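Local coordinates for regulator of Ty1 transposition protein 107 (Saccharomyces cerevisiae, PDB 3T7K) that binds phosphorylated histone H2A through its C-terminal tandem BRCT repeats during DNA damage repair, at residues C[171-183]-C[207-219]. Sequence-based numbering, arbitrary orientation.
Sequences VLRSKKCTFEDII and QVKKFTKLINDRD
Phe-179 lies against the last turn of helix 205-218, where Arg-218 folds over one ring face. Arg-218 CB sits 3.6 Å from the centroid of the Phe-179 ring and almost exactly on the ring normal, a CH-pi contact. From there the arginine bends at both chi2 and chi3, which sets one face of its guanidinium against Phe-179 CD2, the two planes 42° apart. Arg-218 NH2 forms a salt bridge with Glu-180 OE2 at the guanidinium edge, on the exposed side of the contact; the modelled 2.5 Å is very short and the exact distance doubtful. Glu-180 OE1 in turn accepts from Thr-178 OG1.

Both segments belong to the second BRCT repeat: 171-183 leaves edge strand 168-172 of the central sheet and loops across helix 205-218, which packs against that sheet. On the sheet side, Tyr-198 and Leu-200 of strand 198-201 touch Ile-215 and Phe-211 respectively. Phe-211 occupies the buried middle, with Cys-177 SG making a tight sulfur-aromatic contact at its ring edge, and Leu-172 CD1 3.7 Å from Phe-211 CZ. Ile-182 CD1 fills in between Phe-211 and Ile-215.

Next to Phe-211 in the sequence, Lys-210 starts with CG anti to the backbone N (chi1 -176°) and runs out straight until chi4, laying its CE 3.0 Å from Ser-174 O. Lys-210 NZ donates to Lys-175 O at 3.1 Å, approaching from well above the carbonyl plane.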
ATOM      1  N   VAL C 171      15.545  16.648 -19.634  1.00 39.08           N
ATOM      2  CA  VAL C 171      15.914  16.321 -21.008  1.00 35.66           C
ATOM      3  C   VAL C 171      16.762  17.406 -21.672  1.00 45.18           C
ATOM      4  O   VAL C 171      16.431  18.593 -21.632  1.00 44.72           O
ATOM      5  CB  VAL C 171      14.680  16.043 -21.862  1.00 41.16           C
ATOM      6  CG1 VAL C 171      15.097  15.672 -23.276  1.00 43.57           C
ATOM      7  CG2 VAL C 171      13.862  14.919 -21.225  1.00 39.57           C
ATOM      8  N   LEU C 172      17.860  16.987 -22.289  1.00 41.91           N
ATOM      9  CA  LEU C 172      18.789  17.922 -22.893  1.00 46.89           C
ATOM     10  C   LEU C 172      18.763  17.775 -24.401  1.00 49.50           C
ATOM     11  O   LEU C 172      19.038  16.702 -24.933  1.00 49.80           O
ATOM     12  CB  LEU C 172      20.207  17.665 -22.381  1.00 50.41           C
ATOM     13  CG  LEU C 172      20.525  18.003 -20.928  1.00 47.03           C
ATOM     14  CD1 LEU C 172      21.948  17.583 -20.593  1.00 47.12           C
ATOM     15  CD2 LEU C 172      20.333  19.488 -20.667  1.00 47.73           C
ATOM     16  N   ARG C 173      18.411  18.845 -25.100  1.00 55.77           N
ATOM     17  CA  ARG C 173      18.626  18.863 -26.534  1.00 56.35           C
ATOM     18  C   ARG C 173      20.136  18.960 -26.692  1.00 59.15           C
ATOM     19  O   ARG C 173      20.727  20.012 -26.455  1.00 63.13           O
ATOM     20  CB  ARG C 173      17.903  20.043 -27.187  1.00 60.10           C
ATOM     21  CG  ARG C 173      18.159  21.380 -26.520  1.00 63.34           C
ATOM     22  CD  ARG C 173      16.867  22.048 -26.092  0.55 63.86           C
ATOM     23  NE  ARG C 173      17.130  23.284 -25.364  0.88 67.13           N
ATOM     24  CZ  ARG C 173      17.579  23.324 -24.114  0.34 62.32           C
ATOM     25  NH1 ARG C 173      17.820  22.191 -23.456  1.00 60.90           N
ATOM     26  NH2 ARG C 173      17.790  24.493 -23.526  0.73 62.01           N
ATOM     27  N   SER C 174      20.762  17.842 -27.040  1.00 58.64           N
ATOM     28  CA  SER C 174      22.217  17.741 -27.011  1.00 58.75           C
ATOM     29  C   SER C 174      22.899  18.858 -27.794  1.00 65.71           C
ATOM     30  O   SER C 174      23.755  19.571 -27.271  1.00 64.16           O
ATOM     31  CB  SER C 174      22.657  16.383 -27.555  1.00 59.63           C
ATOM     32  OG  SER C 174      23.813  16.513 -28.363  0.66 62.01           O
ATOM     33  N   LYS C 175      22.508  18.997 -29.053  1.00 64.32           N
ATOM     34  CA  LYS C 175      23.091  19.982 -29.958  1.00 66.65           C
ATOM     35  C   LYS C 175      23.042  21.408 -29.403  1.00 64.84           C
ATOM     36  O   LYS C 175      23.990  22.174 -29.550  1.00 63.96           O
ATOM     37  CB  LYS C 175      22.354  19.908 -31.299  1.00 68.18           C
ATOM     38  CG  LYS C 175      20.874  19.552 -31.134  0.93 70.11           C
ATOM     39  CD  LYS C 175      20.309  18.864 -32.365  0.93 72.47           C
ATOM     40  CE  LYS C 175      18.862  18.450 -32.136  0.62 73.26           C
ATOM     41  NZ  LYS C 175      18.306  17.678 -33.284  0.80 74.27           N
ATOM     42  N   LYS C 176      21.939  21.745 -28.746  1.00 64.68           N
ATOM     43  CA  LYS C 176      21.675  23.114 -28.308  1.00 65.59           C
ATOM     44  C   LYS C 176      22.121  23.453 -26.877  1.00 64.19           C
ATOM     45  O   LYS C 176      22.600  24.553 -26.622  1.00 64.84           O
ATOM     46  CB  LYS C 176      20.180  23.407 -28.457  1.00 65.28           C
ATOM     47  CG  LYS C 176      19.687  24.665 -27.758  0.82 66.59           C
ATOM     48  CD  LYS C 176      18.171  24.766 -27.886  0.48 66.96           C
ATOM     49  CE  LYS C 176      17.732  24.533 -29.327  0.53 67.73           C
ATOM     50  NZ  LYS C 176      16.329  24.028 -29.430  0.97 67.10           N
ATOM     51  N   CYS C 177      21.967  22.509 -25.955  1.00 61.94           N
ATOM     52  CA  CYS C 177      22.046  22.807 -24.522  1.00 59.41           C
ATOM     53  C   CYS C 177      23.341  23.475 -24.052  1.00 57.09           C
ATOM     54  O   CYS C 177      24.436  23.170 -24.527  1.00 58.32           O
ATOM     55  CB  CYS C 177      21.797  21.544 -23.693  1.00 59.39           C
ATOM     56  SG  CYS C 177      23.249  20.492 -23.554  1.00 65.41           S
ATOM     57  N   THR C 178      23.187  24.388 -23.098  1.00 53.92           N
ATOM     58  CA  THR C 178      24.306  25.048 -22.446  1.00 52.08           C
ATOM     59  C   THR C 178      24.455  24.460 -21.054  1.00 50.03           C
ATOM     60  O   THR C 178      23.583  23.723 -20.589  1.00 46.90           O
ATOM     61  CB  THR C 178      24.017  26.532 -22.242  1.00 53.37           C
ATOM     62  OG1 THR C 178      22.912  26.662 -21.332  1.00 54.52           O
ATOM     63  CG2 THR C 178      23.678  27.211 -23.567  1.00 52.01           C
ATOM     64  N   PHE C 179      25.542  24.814 -20.375  1.00 45.61           N
ATOM     65  CA  PHE C 179      25.762  24.350 -19.006  1.00 42.53           C
ATOM     66  C   PHE C 179      24.575  24.661 -18.098  1.00 43.68           C
ATOM     67  O   PHE C 179      24.184  23.838 -17.270  1.00 44.77           O
ATOM     68  CB  PHE C 179      27.048  24.937 -18.423  1.00 41.00           C
ATOM     69  CG  PHE C 179      27.188  24.728 -16.942  1.00 38.18           C
ATOM     70  CD1 PHE C 179      27.708  23.544 -16.441  1.00 37.12           C
ATOM     71  CD2 PHE C 179      26.792  25.708 -16.052  1.00 39.15           C
ATOM     72  CE1 PHE C 179      27.838  23.344 -15.084  1.00 36.67           C
ATOM     73  CE2 PHE C 179      26.918  25.515 -14.687  1.00 38.50           C
ATOM     74  CZ  PHE C 179      27.441  24.326 -14.202  1.00 39.42           C
ATOM     75  N   GLU C 180      23.984  25.839 -18.262  1.00 41.42           N
ATOM     76  CA  GLU C 180      22.894  26.244 -17.380  1.00 45.55           C
ATOM     77  C   GLU C 180      21.682  25.300 -17.462  1.00 44.23           C
ATOM     78  O   GLU C 180      20.891  25.220 -16.519  1.00 47.21           O
ATOM     79  CB  GLU C 180      22.488  27.697 -17.644  1.00 45.43           C
ATOM     80  CG  GLU C 180      23.521  28.729 -17.170  1.00 51.46           C
ATOM     81  CD  GLU C 180      24.565  29.087 -18.231  1.00 54.50           C
ATOM     82  OE1 GLU C 180      24.634  28.398 -19.274  1.00 50.88           O
ATOM     83  OE2 GLU C 180      25.313  30.075 -18.025  1.00 57.98           O
ATOM     84  N   ASP C 181      21.549  24.584 -18.578  1.00 43.46           N
ATOM     85  CA  ASP C 181      20.468  23.602 -18.744  1.00 49.13           C
ATOM     86  C   ASP C 181      20.689  22.325 -17.938  1.00 45.28           C
ATOM     87  O   ASP C 181      19.754  21.572 -17.692  1.00 47.44           O
ATOM     88  CB  ASP C 181      20.295  23.225 -20.218  1.00 49.27           C
ATOM     89  CG  ASP C 181      19.901  24.411 -21.079  1.00 56.48           C
ATOM     90  OD1 ASP C 181      19.116  25.259 -20.588  1.00 53.30           O
ATOM     91  OD2 ASP C 181      20.390  24.500 -22.235  1.00 54.63           O
ATOM     92  N   ILE C 182      21.929  22.067 -17.546  1.00 42.56           N
ATOM     93  CA  ILE C 182      22.237  20.838 -16.832  1.00 40.55           C
ATOM     94  C   ILE C 182      21.872  20.938 -15.368  1.00 39.87           C
ATOM     95  O   ILE C 182      22.333  21.833 -14.669  1.00 42.09           O
ATOM     96  CB  ILE C 182      23.716  20.490 -16.951  1.00 39.88           C
ATOM     97  CG1 ILE C 182      24.126  20.482 -18.424  1.00 39.97           C
ATOM     98  CG2 ILE C 182      23.994  19.146 -16.303  1.00 36.99           C
ATOM     99  CD1 ILE C 182      25.581  20.151 -18.633  1.00 40.29           C
ATOM    100  N   ILE C 183      21.042  20.009 -14.895  1.00 40.85           N
ATOM    101  CA  ILE C 183      20.688  19.965 -13.482  1.00 36.35           C
ATOM    102  C   ILE C 183      21.613  19.030 -12.698  1.00 35.58           C
ATOM    103  O   ILE C 183      22.062  18.008 -13.214  1.00 35.95           O
ATOM    104  CB  ILE C 183      19.208  19.562 -13.277  1.00 42.56           C
ATOM    105  CG1 ILE C 183      18.997  18.070 -13.531  1.00 34.27           C
ATOM    106  CG2 ILE C 183      18.314  20.377 -14.209  1.00 43.78           C
ATOM    107  CD1 ILE C 183      17.599  17.581 -13.140  1.00 41.82           C
ATOM    108  N   GLN C 207      28.609  13.495 -27.536  1.00 48.45           N
ATOM    109  CA  GLN C 207      27.904  14.133 -26.434  1.00 47.93           C
ATOM    110  C   GLN C 207      28.752  14.118 -25.170  1.00 45.53           C
ATOM    111  O   GLN C 207      28.714  15.058 -24.375  1.00 46.41           O
ATOM    112  CB  GLN C 207      26.556  13.455 -26.195  1.00 48.58           C
ATOM    113  CG  GLN C 207      25.556  13.683 -27.320  1.00 50.47           C
ATOM    114  CD  GLN C 207      24.407  12.691 -27.289  1.00 53.55           C
ATOM    115  OE1 GLN C 207      24.564  11.549 -26.840  1.00 48.53           O
ATOM    116  NE2 GLN C 207      23.243  13.124 -27.765  1.00 52.95           N
ATOM    117  N   VAL C 208      29.526  13.053 -24.994  1.00 40.24           N
ATOM    118  CA  VAL C 208      30.439  12.969 -23.876  1.00 37.43           C
ATOM    119  C   VAL C 208      31.412  14.164 -23.909  1.00 42.53           C
ATOM    120  O   VAL C 208      31.619  14.840 -22.901  1.00 37.18           O
ATOM    121  CB  VAL C 208      31.213  11.632 -23.887  1.00 40.75           C
ATOM    122  CG1 VAL C 208      32.237  11.592 -22.772  1.00 38.02           C
ATOM    123  CG2 VAL C 208      30.241  10.444 -23.767  1.00 41.05           C
ATOM    124  N   LYS C 209      31.993  14.430 -25.073  1.00 40.29           N
ATOM    125  CA  LYS C 209      32.962  15.518 -25.194  1.00 42.49           C
ATOM    126  C   LYS C 209      32.332  16.860 -24.858  1.00 38.61           C
ATOM    127  O   LYS C 209      32.842  17.602 -24.028  1.00 40.65           O
ATOM    128  CB  LYS C 209      33.564  15.550 -26.598  1.00 45.41           C
ATOM    129  CG  LYS C 209      34.212  14.242 -27.012  1.00 48.56           C
ATOM    130  CD  LYS C 209      34.263  14.129 -28.528  0.23 50.71           C
ATOM    131  CE  LYS C 209      35.141  12.976 -28.975  0.75 53.72           C
ATOM    132  NZ  LYS C 209      34.900  12.638 -30.405  0.86 57.22           N
ATOM    133  N   LYS C 210      31.217  17.171 -25.501  1.00 40.92           N
ATOM    134  CA  LYS C 210      30.493  18.399 -25.204  1.00 39.93           C
ATOM    135  C   LYS C 210      30.239  18.585 -23.711  1.00 38.19           C
ATOM    136  O   LYS C 210      30.525  19.642 -23.152  1.00 33.15           O
ATOM    137  CB  LYS C 210      29.161  18.427 -25.950  1.00 43.72           C
ATOM    138  CG  LYS C 210      28.385  19.735 -25.775  1.00 52.30           C
ATOM    139  CD  LYS C 210      26.974  19.644 -26.354  1.00 58.46           C
ATOM    140  CE  LYS C 210      26.170  20.921 -26.078  1.00 62.64           C
ATOM    141  NZ  LYS C 210      26.108  21.829 -27.262  1.00 64.75           N
ATOM    142  N   PHE C 211      29.699  17.558 -23.059  1.00 37.66           N
ATOM    143  CA  PHE C 211      29.246  17.715 -21.680  1.00 37.73           C
ATOM    144  C   PHE C 211      30.382  17.795 -20.677  1.00 33.73           C
ATOM    145  O   PHE C 211      30.331  18.578 -19.736  1.00 37.03           O
ATOM    146  CB  PHE C 211      28.253  16.612 -21.297  1.00 41.63           C
ATOM    147  CG  PHE C 211      26.928  16.749 -21.983  1.00 44.70           C
ATOM    148  CD1 PHE C 211      26.268  17.961 -21.986  1.00 43.54           C
ATOM    149  CD2 PHE C 211      26.358  15.679 -22.649  1.00 46.63           C
ATOM    150  CE1 PHE C 211      25.059  18.101 -22.624  1.00 47.34           C
ATOM    151  CE2 PHE C 211      25.143  15.812 -23.289  1.00 49.19           C
ATOM    152  CZ  PHE C 211      24.494  17.029 -23.280  1.00 52.98           C
ATOM    153  N   THR C 212      31.410  16.983 -20.862  1.00 31.23           N
ATOM    154  CA  THR C 212      32.550  17.050 -19.959  1.00 34.72           C
ATOM    155  C   THR C 212      33.202  18.440 -20.065  1.00 36.60           C
ATOM    156  O   THR C 212      33.623  19.032 -19.062  1.00 37.35           O
ATOM    157  CB  THR C 212      33.576  15.934 -20.255  1.00 37.46           C
ATOM    158  OG1 THR C 212      33.929  15.953 -21.647  1.00 41.74           O
ATOM    159  CG2 THR C 212      32.989  14.582 -19.928  1.00 36.54           C
ATOM    160  N   LYS C 213      33.269  18.975 -21.274  1.00 33.25           N
ATOM    161  CA  LYS C 213      33.895  20.294 -21.443  1.00 40.48           C
ATOM    162  C   LYS C 213      33.091  21.398 -20.755  1.00 38.27           C
ATOM    163  O   LYS C 213      33.647  22.217 -20.015  1.00 38.50           O
ATOM    164  CB  LYS C 213      34.123  20.613 -22.909  1.00 34.03           C
ATOM    165  CG  LYS C 213      35.343  19.921 -23.506  0.61 38.31           C
ATOM    166  CD  LYS C 213      35.712  20.507 -24.875  0.40 39.01           C
ATOM    167  NZ  LYS C 213      34.930  20.897 -27.231  0.58 38.47           N
ATOM    168  N   LEU C 214      31.781  21.395 -20.984  1.00 35.53           N
ATOM    169  CA  LEU C 214      30.884  22.366 -20.372  1.00 36.37           C
ATOM    170  C   LEU C 214      31.026  22.338 -18.866  1.00 37.92           C
ATOM    171  O   LEU C 214      31.264  23.369 -18.231  1.00 37.94           O
ATOM    172  CB  LEU C 214      29.431  22.064 -20.738  1.00 40.50           C
ATOM    173  CG  LEU C 214      28.705  22.862 -21.817  1.00 46.97           C
ATOM    174  CD1 LEU C 214      29.481  22.864 -23.127  1.00 51.93           C
ATOM    175  CD2 LEU C 214      27.291  22.287 -22.016  1.00 47.78           C
ATOM    176  N   ILE C 215      30.874  21.153 -18.281  1.00 35.87           N
ATOM    177  CA  ILE C 215      30.908  21.040 -16.839  1.00 33.38           C
ATOM    178  C   ILE C 215      32.298  21.335 -16.308  1.00 33.81           C
ATOM    179  O   ILE C 215      32.467  21.953 -15.254  1.00 34.91           O
ATOM    180  CB  ILE C 215      30.477  19.623 -16.368  1.00 35.97           C
ATOM    181  CG1 ILE C 215      28.999  19.387 -16.701  1.00 30.84           C
ATOM    182  CG2 ILE C 215      30.757  19.471 -14.868  1.00 30.59           C
ATOM    183  CD1 ILE C 215      28.540  17.912 -16.602  1.00 33.51           C
ATOM    184  N   ASN C 216      33.312  20.874 -17.021  1.00 36.23           N
ATOM    185  CA  ASN C 216      34.656  21.094 -16.529  1.00 39.01           C
ATOM    186  C   ASN C 216      35.083  22.566 -16.626  1.00 33.96           C
ATOM    187  O   ASN C 216      35.807  23.049 -15.772  1.00 37.29           O
ATOM    188  CB  ASN C 216      35.645  20.067 -17.105  1.00 44.53           C
ATOM    189  CG  ASN C 216      35.389  18.637 -16.539  1.00 50.43           C
ATOM    190  OD1 ASN C 216      35.056  18.480 -15.355  1.00 40.77           O
ATOM    191  ND2 ASN C 216      35.525  17.614 -17.383  1.00 47.81           N
ATOM    192  N   ASP C 217      34.560  23.288 -17.605  1.00 33.49           N
ATOM    193  CA  ASP C 217      34.727  24.743 -17.658  1.00 36.24           C
ATOM    194  C   ASP C 217      34.053  25.474 -16.503  1.00 38.15           C
ATOM    195  O   ASP C 217      34.604  26.428 -15.969  1.00 37.46           O
ATOM    196  CB  ASP C 217      34.157  25.305 -18.956  1.00 35.20           C
ATOM    197  CG  ASP C 217      35.076  25.081 -20.137  1.00 41.46           C
ATOM    198  OD1 ASP C 217      36.213  24.621 -19.907  1.00 44.44           O
ATOM    199  OD2 ASP C 217      34.666  25.375 -21.287  1.00 43.87           O
ATOM    200  N   ARG C 218      32.856  25.038 -16.124  1.00 38.18           N
ATOM    201  CA  ARG C 218      32.015  25.819 -15.210  1.00 34.39           C
ATOM    202  C   ARG C 218      31.979  25.322 -13.771  1.00 36.47           C
ATOM    203  O   ARG C 218      31.631  26.076 -12.860  1.00 37.54           O
ATOM    204  CB  ARG C 218      30.599  25.912 -15.778  1.00 38.45           C
ATOM    205  CG  ARG C 218      30.588  26.324 -17.239  1.00 42.70           C
ATOM    206  CD  ARG C 218      30.769  27.834 -17.383  1.00 40.14           C
ATOM    207  NE  ARG C 218      29.564  28.482 -16.871  1.00 50.50           N
ATOM    208  CZ  ARG C 218      28.536  28.862 -17.625  1.00 46.01           C
ATOM    209  NH1 ARG C 218      28.576  28.703 -18.947  1.00 47.75           N
ATOM    210  NH2 ARG C 218      27.477  29.426 -17.052  1.00 47.65           N
ATOM    211  N   ASP C 219      32.333  24.058 -13.565  1.00 35.61           N
ATOM    212  CA  ASP C 219      32.268  23.451 -12.242  1.00 37.05           C
ATOM    213  C   ASP C 219      33.369  22.402 -12.142  1.00 39.86           C
ATOM    214  O   ASP C 219      33.099  21.219 -11.937  1.00 31.71           O
ATOM    215  CB  ASP C 219      30.888  22.804 -12.022  1.00 36.55           C
ATOM    216  CG  ASP C 219      30.460  22.820 -10.575  1.00 41.46           C
ATOM    217  OD1 ASP C 219      31.268  23.282  -9.744  1.00 39.29           O
ATOM    218  OD2 ASP C 219      29.331  22.360 -10.259  1.00 42.10           O
TER